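Local structure of hypothetical protein DUF871 (Enterococcus faecalis, 2P0O) at residues S252-R257 with N333-I338; V305-E310 with G317-T322; L47-L52 with A78-D83. The protein is of unknown function but probably hydrolyses 6-phospho-N-acetylmuramic acid glycosides, joining a TIM barrel to a cyclophilin-like domain. One frame throughout, in Å; residues are numbered along the deposited sequence.

The three contacts sample two ways of building a globular chain, a closed barrel and a small beta domain. Contact 3 comes first in sequence and lies in the TIM barrel, where helix 48-62 meets the loop between helices 72-76 and 86-91. Contacts 1 and 2 follow in the C-terminal, cyclophilin-like region, with centres only about 9 Å apart. They share the antiparallel sheet in which strand 304-308 runs between strands 319-322 and 332-337, and contact 2 falls within the sequence span that contact 1 brackets. Contact 3 sits on the far side of the chain's centre, its centre about 57 Å from that of contact 1 and about 60 Å from that of contact 2, without touching either.

Contact 1: S252-R257 with N333-I338; sequences SRYLKR and NTITRI
Ile335 is the residue on which this contact turns, and both of its branches flank the hydroxyl of Ser252. CG2 leans against it, with Ser252 OG 3.5 Å from Ile335 CG2, and also faces the start of the short helix, where Leu255 CA lies 3.8 Å from Ile335 CG2. The other branch, with CG1 beside the backbone N (chi1 -48°), brings CD1 to 3.6 Å from Ser252 OG and on to the side of Tyr254, 3.7 Å from Tyr254 CB and near the plane of the ring at its edge. Leu255 extends the apolar seam: its CD1 reaches Thr336 CG2 at 4.0 Å. Farther out, the amide of Asn333 lies obliquely to the Tyr254 ring, ND2 being 3.6 Å from Tyr254 CE2, with the two planes 24° apart.

What holds these groups in place is largely polar. Ser252 OG lies anti to its own nitrogen (chi1 177°), beside the carbonyl carbon, where it accepts a hydrogen bond from Tyr254 N at 2.9 Å. This is an ST turn, superimposed on a type I turn from Ser252 to Leu255 that leads into the helix with Tyr254 as N-cap. The same OG is also bonded to the carboxylate of Glu295. Around Asn333 the amide is gripped from both ends: ND2 gives to Glu293 O, while OD1 takes the backbone N of Glu295. Tyr254 OH is paired with Glu293 N, and Thr336 OG1 with Ala248 O, so the polar ends at this largely buried interface are matched by neighbouring loops. Ile335 and Thr336 both face Val305 of the adjoining strand, a classic beta bulge in an edge strand of the four-stranded antiparallel sheet.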
loop_
_atom_site.group_PDB
_atom_site.type_symbol
_atom_site.label_atom_id
_atom_site.label_comp_id
_atom_site.label_asym_id
_atom_site.label_seq_id
_atom_site.Cartn_x
_atom_site.Cartn_y
_atom_site.Cartn_z
ATOM N N SER A 252 -10.916 24.669 -20.211
ATOM C CA SER A 252 -9.925 25.719 -20.051
ATOM C C SER A 252 -8.903 25.774 -21.201
ATOM O O SER A 252 -8.435 24.730 -21.679
ATOM C CB SER A 252 -9.202 25.516 -18.723
ATOM O OG SER A 252 -8.197 26.467 -18.595
ATOM N N ARG A 253 -8.551 26.989 -21.620
ATOM C CA ARG A 253 -7.418 27.218 -22.524
ATOM C C ARG A 253 -6.074 26.842 -21.878
ATOM O O ARG A 253 -5.072 26.694 -22.574
ATOM C CB ARG A 253 -7.374 28.686 -22.963
ATOM C CG ARG A 253 -5.983 29.183 -23.476
ATOM C CD ARG A 253 -5.950 30.642 -23.998
ATOM N NE ARG A 253 -7.058 30.893 -24.918
ATOM C CZ ARG A 253 -8.209 31.452 -24.547
ATOM N NH1 ARG A 253 -9.184 31.618 -25.441
ATOM N NH2 ARG A 253 -8.381 31.840 -23.275
ATOM N N TYR A 254 -6.053 26.683 -20.563
ATOM C CA TYR A 254 -4.805 26.428 -19.862
ATOM C C TYR A 254 -4.655 24.994 -19.408
ATOM O O TYR A 254 -3.720 24.672 -18.660
ATOM C CB TYR A 254 -4.628 27.419 -18.708
ATOM C CG TYR A 254 -4.757 28.815 -19.228
ATOM C CD1 TYR A 254 -3.827 29.315 -20.152
ATOM C CD2 TYR A 254 -5.849 29.609 -18.892
ATOM C CE1 TYR A 254 -3.955 30.602 -20.689
ATOM C CE2 TYR A 254 -5.986 30.902 -19.427
ATOM C CZ TYR A 254 -5.038 31.384 -20.319
ATOM O OH TYR A 254 -5.160 32.642 -20.847
ATOM N N LEU A 255 -5.554 24.131 -19.871
ATOM C CA LEU A 255 -5.518 22.733 -19.468
ATOM C C LEU A 255 -4.199 22.052 -19.860
ATOM O O LEU A 255 -3.603 21.346 -19.040
ATOM C CB LEU A 255 -6.732 21.952 -19.990
ATOM C CG LEU A 255 -6.856 20.470 -19.567
ATOM C CD1 LEU A 255 -6.928 20.253 -18.071
ATOM C CD2 LEU A 255 -8.035 19.757 -20.265
ATOM N N LYS A 256 -3.747 22.283 -21.090
ATOM C CA LYS A 256 -2.529 21.653 -21.617
ATOM C C LYS A 256 -1.271 22.105 -20.910
ATOM O O LYS A 256 -0.303 21.353 -20.833
ATOM C CB LYS A 256 -2.390 21.893 -23.119
ATOM C CG LYS A 256 -3.595 21.394 -23.874
ATOM C CD LYS A 256 -3.281 20.765 -25.236
ATOM C CE LYS A 256 -4.374 19.733 -25.566
ATOM N NZ LYS A 256 -4.757 18.961 -24.305
ATOM N N ARG A 257 -1.278 23.338 -20.410
ATOM C CA ARG A 257 -0.170 23.836 -19.630
ATOM C C ARG A 257 -0.062 23.071 -18.349
ATOM O O ARG A 257 1.039 22.894 -17.832
ATOM C CB ARG A 257 -0.364 25.307 -19.256
ATOM C CG ARG A 257 0.337 26.258 -20.144
ATOM C CD ARG A 257 0.431 27.605 -19.484
ATOM N NE ARG A 257 0.867 28.591 -20.467
ATOM C CZ ARG A 257 1.716 29.586 -20.222
ATOM N NH1 ARG A 257 2.045 30.421 -21.214
ATOM N NH2 ARG A 257 2.237 29.753 -19.000
ATOM N N ASN A 333 -6.598 31.857 -12.048
ATOM C CA ASN A 333 -7.531 31.057 -12.852
ATOM C C ASN A 333 -7.693 29.648 -12.299
ATOM O O ASN A 333 -6.694 28.990 -11.919
ATOM C CB ASN A 333 -7.059 30.954 -14.303
ATOM C CG ASN A 333 -7.134 32.276 -15.043
ATOM O OD1 ASN A 333 -7.775 33.233 -14.591
ATOM N ND2 ASN A 333 -6.491 32.329 -16.194
ATOM N N THR A 334 -8.932 29.179 -12.242
ATOM C CA THR A 334 -9.185 27.813 -11.804
ATOM C C THR A 334 -9.361 26.980 -13.055
ATOM O O THR A 334 -10.200 27.307 -13.893
ATOM C CB THR A 334 -10.446 27.733 -10.922
ATOM O OG1 THR A 334 -11.471 28.535 -11.529
ATOM C CG2 THR A 334 -10.153 28.308 -9.543
ATOM N N ILE A 335 -8.565 25.921 -13.187
ATOM C CA ILE A 335 -8.476 25.175 -14.457
ATOM C C ILE A 335 -9.234 23.873 -14.364
ATOM O O ILE A 335 -10.064 23.569 -15.201
ATOM C CB ILE A 335 -6.998 24.805 -14.836
ATOM C CG1 ILE A 335 -6.048 26.008 -14.702
ATOM C CG2 ILE A 335 -6.941 24.151 -16.248
ATOM C CD1 ILE A 335 -6.520 27.205 -15.493
ATOM N N THR A 336 -8.912 23.070 -13.363
ATOM C CA THR A 336 -9.604 21.807 -13.186
ATOM C C THR A 336 -9.390 21.410 -11.727
ATOM O O THR A 336 -8.887 22.221 -10.938
ATOM C CB THR A 336 -9.119 20.735 -14.214
ATOM O OG1 THR A 336 -9.741 19.494 -13.939
ATOM C CG2 THR A 336 -7.603 20.515 -14.152
ATOM N N ARG A 337 -9.748 20.172 -11.391
ATOM C CA ARG A 337 -9.650 19.658 -10.042
ATOM C C ARG A 337 -9.178 18.207 -10.045
ATOM O O ARG A 337 -9.642 17.427 -10.867
ATOM C CB ARG A 337 -11.024 19.732 -9.376
ATOM C CG ARG A 337 -10.930 19.634 -7.845
ATOM C CD ARG A 337 -12.243 19.958 -7.160
ATOM N NE ARG A 337 -12.071 19.741 -5.723
ATOM C CZ ARG A 337 -13.053 19.590 -4.839
ATOM N NH1 ARG A 337 -14.336 19.679 -5.203
ATOM N NH2 ARG A 337 -12.736 19.360 -3.569
ATOM N N ILE A 338 -8.284 17.839 -9.116
ATOM C CA ILE A 338 -7.938 16.438 -8.902
ATOM C C ILE A 338 -9.151 15.584 -8.599
ATOM O O ILE A 338 -9.979 15.941 -7.787
ATOM C CB ILE A 338 -6.965 16.244 -7.679
ATOM C CG1 ILE A 338 -5.741 17.179 -7.799
ATOM C CG2 ILE A 338 -6.600 14.742 -7.520
ATOM C CD1 ILE A 338 -4.838 16.871 -9.020
#

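Contact 2: V305-E310 with G317-T322; sequences VTIDNE and GEIQVT
The side chains of Asp308 and Glu318 lie side by side, pointing the same way, their carboxylate planes 20° apart, and the amide of Gln320 closes the row. Asp308 OD2 rests against the aliphatic part of its neighbour, 3.7 Å from Glu318 CB, rather than against the other carboxylate. Gln320 NE2 donates to Glu318 OE2 at 2.7 Å, almost within the plane of its own amide; at the receiving end it comes from the anti side of OE2, 29° out of the carboxylate plane. Glu318 OE1 makes a salt bridge with Arg274, which would probably offset the closeness of two like charges.

Thr306 works on the same face of the sheet as Gln320. With OG1 set between the backbone nitrogen and the carbonyl carbon (chi1 72°), the hydroxyl meets Gln320 CB at 3.5 Å and binds two waters. It gives its proton to one, which in turn donates to Asp308 OD1 and to Glu318 O; the second water donates to the hydroxyl and to Gln320 OE1.

Beneath this polar row is a beta hairpin, an example of how antiparallel pairing brings distinct surfaces to the two sides of a sheet. Thr306 and Gln320 form a hydrogen-bonded pair, with Thr306 N to Gln320 O at 2.8 Å. Asp308 N bonds to Glu318 O, and the ladder reaches Gly317, whose N donates to Asp308 O at 2.7 Å. At the backbone angles of Gly317 a CB would be jammed against the preceding carbonyl O, which calls for glycine. On the other face, Val305 and Ile307 pack with Val321 and Ile319 across non-hydrogen-bonded pairs; Ile307 CD1 meets Ile319 CG1 at 4.1 Å, and Ile307 CG1 also covers Gly317 CA at 3.8 Å.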
loop_
_atom_site.group_PDB
_atom_site.type_symbol
_atom_site.label_atom_id
_atom_site.label_comp_id
_atom_site.label_asym_id
_atom_site.label_seq_id
_atom_site.Cartn_x
_atom_site.Cartn_y
_atom_site.Cartn_z
ATOM N N VAL A 305 -6.737 22.742 -9.300
ATOM C CA VAL A 305 -5.560 23.112 -10.092
ATOM C C VAL A 305 -5.739 24.491 -10.697
ATOM O O VAL A 305 -6.717 24.767 -11.424
ATOM C CB VAL A 305 -5.308 22.094 -11.229
ATOM C CG1 VAL A 305 -3.983 22.370 -11.931
ATOM C CG2 VAL A 305 -5.366 20.666 -10.687
ATOM N N THR A 306 -4.769 25.357 -10.421
ATOM C CA THR A 306 -4.866 26.778 -10.747
ATOM C C THR A 306 -3.634 27.275 -11.484
ATOM O O THR A 306 -2.536 26.691 -11.373
ATOM C CB THR A 306 -5.032 27.666 -9.453
ATOM O OG1 THR A 306 -3.802 27.694 -8.728
ATOM C CG2 THR A 306 -6.075 27.108 -8.525
ATOM N N ILE A 307 -3.811 28.365 -12.224
ATOM C CA ILE A 307 -2.687 29.071 -12.817
ATOM C C ILE A 307 -2.859 30.562 -12.541
ATOM O O ILE A 307 -3.960 31.119 -12.733
ATOM C CB ILE A 307 -2.513 28.742 -14.360
ATOM C CG1 ILE A 307 -1.209 29.314 -14.904
ATOM C CG2 ILE A 307 -3.713 29.229 -15.212
ATOM C CD1 ILE A 307 -0.803 28.722 -16.246
ATOM N N ASP A 308 -1.792 31.204 -12.070
ATOM C CA ASP A 308 -1.843 32.637 -11.798
ATOM C C ASP A 308 -1.977 33.427 -13.100
ATOM O O ASP A 308 -1.224 33.185 -14.052
ATOM C CB ASP A 308 -0.606 33.079 -11.031
ATOM C CG ASP A 308 -0.656 32.710 -9.552
ATOM O OD1 ASP A 308 -1.636 32.047 -9.099
ATOM O OD2 ASP A 308 0.280 33.122 -8.823
ATOM N N ASN A 309 -2.944 34.347 -13.173
ATOM C CA ASN A 309 -3.104 35.108 -14.418
ATOM C C ASN A 309 -2.264 36.395 -14.414
ATOM O O ASN A 309 -1.478 36.613 -13.475
ATOM C CB ASN A 309 -4.590 35.338 -14.791
ATOM C CG ASN A 309 -5.365 36.131 -13.733
ATOM O OD1 ASN A 309 -4.953 37.224 -13.320
ATOM N ND2 ASN A 309 -6.505 35.583 -13.305
ATOM N N GLU A 310 -2.426 37.228 -15.445
ATOM C CA GLU A 310 -1.629 38.443 -15.613
ATOM C C GLU A 310 -1.826 39.461 -14.477
ATOM O O GLU A 310 -0.954 40.329 -14.243
ATOM C CB GLU A 310 -1.878 39.088 -16.994
ATOM C CG GLU A 310 -3.241 39.744 -17.151
ATOM C CD GLU A 310 -3.564 40.150 -18.597
ATOM O OE1 GLU A 310 -2.793 40.924 -19.233
ATOM O OE2 GLU A 310 -4.621 39.710 -19.101
ATOM N N GLY A 317 1.439 32.758 -14.268
ATOM C CA GLY A 317 1.868 31.474 -14.775
ATOM C C GLY A 317 2.265 30.453 -13.719
ATOM O O GLY A 317 2.498 29.297 -14.048
ATOM N N GLU A 318 2.387 30.858 -12.457
ATOM C CA GLU A 318 2.579 29.869 -11.386
ATOM C C GLU A 318 1.414 28.898 -11.360
ATOM O O GLU A 318 0.237 29.308 -11.396
ATOM C CB GLU A 318 2.693 30.503 -9.995
ATOM C CG GLU A 318 3.087 29.426 -8.949
ATOM C CD GLU A 318 3.532 29.994 -7.634
ATOM O OE1 GLU A 318 4.459 30.823 -7.631
ATOM O OE2 GLU A 318 2.952 29.608 -6.604
ATOM N N ILE A 319 1.751 27.621 -11.295
ATOM C CA ILE A 319 0.751 26.552 -11.250
ATOM C C ILE A 319 0.720 26.020 -9.826
ATOM O O ILE A 319 1.772 25.729 -9.225
ATOM C CB ILE A 319 1.048 25.432 -12.309
ATOM C CG1 ILE A 319 0.941 25.997 -13.731
ATOM C CG2 ILE A 319 0.106 24.224 -12.168
ATOM C CD1 ILE A 319 1.688 25.198 -14.812
ATOM N N GLN A 320 -0.482 25.901 -9.289
ATOM C CA GLN A 320 -0.676 25.352 -7.963
ATOM C C GLN A 320 -1.782 24.298 -7.954
ATOM O O GLN A 320 -2.698 24.295 -8.819
ATOM C CB GLN A 320 -1.051 26.456 -7.007
ATOM C CG GLN A 320 -0.046 27.608 -6.928
ATOM C CD GLN A 320 -0.401 28.581 -5.841
ATOM O OE1 GLN A 320 -1.542 28.605 -5.369
ATOM N NE2 GLN A 320 0.555 29.388 -5.437
ATOM N N VAL A 321 -1.687 23.403 -6.988
ATOM C CA VAL A 321 -2.794 22.547 -6.619
ATOM C C VAL A 321 -3.043 22.840 -5.142
ATOM O O VAL A 321 -2.097 22.782 -4.323
ATOM C CB VAL A 321 -2.425 21.054 -6.810
ATOM C CG1 VAL A 321 -3.627 20.133 -6.518
ATOM C CG2 VAL A 321 -1.871 20.795 -8.235
ATOM N N THR A 322 -4.300 23.131 -4.800
ATOM C CA THR A 322 -4.674 23.395 -3.413
ATOM C C THR A 322 -4.700 22.177 -2.510
ATOM O O THR A 322 -5.221 21.111 -2.890
ATOM C CB THR A 322 -5.973 24.243 -3.273
ATOM O OG1 THR A 322 -7.117 23.543 -3.782
ATOM C CG2 THR A 322 -5.813 25.589 -4.017
HETATM O O HOH W 1 -1.901 29.375 -9.224
HETATM O O HOH W 2 -4.300 28.670 -6.080
#

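Contact 3: L47-L52 with A78-D83; sequences LYRQRL and AGFSFD
Ala78 meets the long side chain of Arg49 on the outer layer of the TIM barrel, where helix 48-62 runs past the loop that follows helix 72-76. The carbonyl of Ala78 faces the middle of the arginine: O is 3.4 Å from Arg49 CG, and Arg49 NE gives it a weak, bent hydrogen bond of 3.2 Å (angle at the proton 123°). Both this oxygen and Gly79 O lie near the guanidinium plane, at its edge.

Gly79 is the C-prime residue of a Schellman motif that ends helix 72-76. Its positive phi turns the chain, with Phe80 N bonded back to Leu75 O and Gly79 N to Lys76 O.

Phe80 then supplies the aromatic face. Its CG lies beside the backbone N (chi1 -58°), a torsion that swings the ring across to Arg49, which arrives over it on a chain extended from CG to NE. The guanidinium lies flat on the ring, a cation-pi stack with centres 4.1 Å apart and planes 14° from parallel. The ring also touches Leu88 and Leu91 of helix 86-91. Leu52, one turn on from Arg49, approaches the ring obliquely, placing its CD2 4.3 Å from Phe80 CE2.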
loop_
_atom_site.group_PDB
_atom_site.type_symbol
_atom_site.label_atom_id
_atom_site.label_comp_id
_atom_site.label_asym_id
_atom_site.label_seq_id
_atom_site.Cartn_x
_atom_site.Cartn_y
_atom_site.Cartn_z
ATOM N N LEU A 47 -7.030 -30.730 -2.815
ATOM C CA LEU A 47 -6.627 -30.440 -1.445
ATOM C C LEU A 47 -5.785 -29.170 -1.428
ATOM O O LEU A 47 -5.430 -28.614 -2.478
ATOM C CB LEU A 47 -5.852 -31.629 -0.842
ATOM C CG LEU A 47 -5.738 -31.946 0.669
ATOM C CD1 LEU A 47 -7.036 -31.755 1.483
ATOM C CD2 LEU A 47 -5.218 -33.381 0.847
ATOM N N TYR A 48 -5.463 -28.721 -0.226
ATOM C CA TYR A 48 -4.763 -27.476 -0.038
ATOM C C TYR A 48 -3.255 -27.648 -0.116
ATOM O O TYR A 48 -2.543 -26.704 -0.488
ATOM C CB TYR A 48 -5.165 -26.859 1.299
ATOM C CG TYR A 48 -6.612 -26.421 1.342
ATOM C CD1 TYR A 48 -7.638 -27.326 1.634
ATOM C CD2 TYR A 48 -6.954 -25.096 1.092
ATOM C CE1 TYR A 48 -8.968 -26.915 1.675
ATOM C CE2 TYR A 48 -8.271 -24.675 1.135
ATOM C CZ TYR A 48 -9.272 -25.583 1.422
ATOM O OH TYR A 48 -10.572 -25.132 1.449
ATOM N N ARG A 49 -2.772 -28.843 0.237
ATOM C CA ARG A 49 -1.331 -29.144 0.200
ATOM C C ARG A 49 -0.765 -28.957 -1.208
ATOM O O ARG A 49 0.361 -28.424 -1.345
ATOM C CB ARG A 49 -1.030 -30.565 0.714
ATOM C CG ARG A 49 0.408 -30.720 1.261
ATOM C CD ARG A 49 0.790 -32.190 1.431
ATOM N NE ARG A 49 1.986 -32.371 2.262
ATOM C CZ ARG A 49 3.241 -32.365 1.810
ATOM N NH1 ARG A 49 4.245 -32.544 2.661
ATOM N NH2 ARG A 49 3.500 -32.180 0.516
ATOM N N GLN A 50 -1.555 -29.384 -2.247
ATOM C CA GLN A 50 -1.122 -29.194 -3.628
ATOM C C GLN A 50 -1.235 -27.737 -4.068
ATOM O O GLN A 50 -0.410 -27.249 -4.835
ATOM C CB GLN A 50 -1.823 -30.082 -4.638
ATOM C CG GLN A 50 -0.933 -30.349 -5.859
ATOM C CD GLN A 50 -1.632 -30.173 -7.234
ATOM O OE1 GLN A 50 -1.819 -31.172 -8.001
ATOM N NE2 GLN A 50 -2.009 -28.895 -7.569
ATOM N N ARG A 51 -2.251 -27.036 -3.547
ATOM C CA ARG A 51 -2.393 -25.586 -3.758
ATOM C C ARG A 51 -1.172 -24.803 -3.243
ATOM O O ARG A 51 -0.684 -23.878 -3.884
ATOM C CB ARG A 51 -3.685 -25.063 -3.113
ATOM C CG ARG A 51 -4.918 -25.281 -3.991
ATOM C CD ARG A 51 -6.197 -24.837 -3.335
ATOM N NE ARG A 51 -7.328 -25.542 -3.932
ATOM C CZ ARG A 51 -8.607 -25.379 -3.590
ATOM N NH1 ARG A 51 -8.964 -24.519 -2.643
ATOM N NH2 ARG A 51 -9.540 -26.087 -4.211
ATOM N N LEU A 52 -0.687 -25.175 -2.063
ATOM C CA LEU A 52 0.484 -24.542 -1.458
ATOM C C LEU A 52 1.734 -24.886 -2.220
ATOM O O LEU A 52 2.594 -24.028 -2.358
ATOM C CB LEU A 52 0.625 -24.952 0.009
ATOM C CG LEU A 52 1.411 -24.066 1.038
ATOM C CD1 LEU A 52 0.855 -22.636 1.163
ATOM C CD2 LEU A 52 1.432 -24.727 2.417
ATOM N N ALA A 78 -2.271 -30.870 7.311
ATOM C CA ALA A 78 -1.797 -30.554 5.965
ATOM C C ALA A 78 -0.565 -31.410 5.661
ATOM O O ALA A 78 0.106 -31.234 4.633
ATOM C CB ALA A 78 -1.471 -29.074 5.853
ATOM N N GLY A 79 -0.279 -32.334 6.579
ATOM C CA GLY A 79 0.835 -33.270 6.434
ATOM C C GLY A 79 2.181 -32.691 6.824
ATOM O O GLY A 79 3.202 -33.377 6.760
ATOM N N PHE A 80 2.187 -31.424 7.223
ATOM C CA PHE A 80 3.391 -30.812 7.736
ATOM C C PHE A 80 3.441 -30.915 9.256
ATOM O O PHE A 80 2.425 -31.225 9.906
ATOM C CB PHE A 80 3.488 -29.369 7.262
ATOM C CG PHE A 80 3.481 -29.231 5.761
ATOM C CD1 PHE A 80 4.623 -29.504 5.015
ATOM C CD2 PHE A 80 2.328 -28.839 5.092
ATOM C CE1 PHE A 80 4.618 -29.379 3.624
ATOM C CE2 PHE A 80 2.313 -28.711 3.708
ATOM C CZ PHE A 80 3.457 -28.980 2.974
ATOM N N SER A 81 4.643 -30.728 9.810
ATOM C CA SER A 81 4.811 -30.541 11.249
ATOM C C SER A 81 5.777 -29.379 11.498
ATOM O O SER A 81 6.738 -29.159 10.728
ATOM C CB SER A 81 5.291 -31.821 11.946
ATOM O OG SER A 81 6.677 -32.045 11.736
ATOM N N PHE A 82 5.508 -28.639 12.573
ATOM C CA PHE A 82 6.296 -27.462 12.914
ATOM C C PHE A 82 7.765 -27.777 13.300
ATOM O O PHE A 82 8.642 -26.905 13.260
ATOM C CB PHE A 82 5.599 -26.691 14.031
ATOM C CG PHE A 82 5.998 -25.262 14.098
ATOM C CD1 PHE A 82 5.393 -24.324 13.269
ATOM C CD2 PHE A 82 6.982 -24.846 14.978
ATOM C CE1 PHE A 82 5.760 -22.989 13.315
ATOM C CE2 PHE A 82 7.360 -23.518 15.028
ATOM C CZ PHE A 82 6.736 -22.579 14.193
ATOM N N ASP A 83 8.018 -29.022 13.676
ATOM C CA ASP A 83 9.346 -29.436 14.114
ATOM C C ASP A 83 10.173 -29.992 12.956
ATOM O O ASP A 83 11.378 -30.231 13.099
ATOM C CB ASP A 83 9.244 -30.471 15.250
ATOM C CG ASP A 83 8.547 -29.918 16.493
ATOM O OD1 ASP A 83 8.377 -28.674 16.607
ATOM O OD2 ASP A 83 8.167 -30.732 17.361
#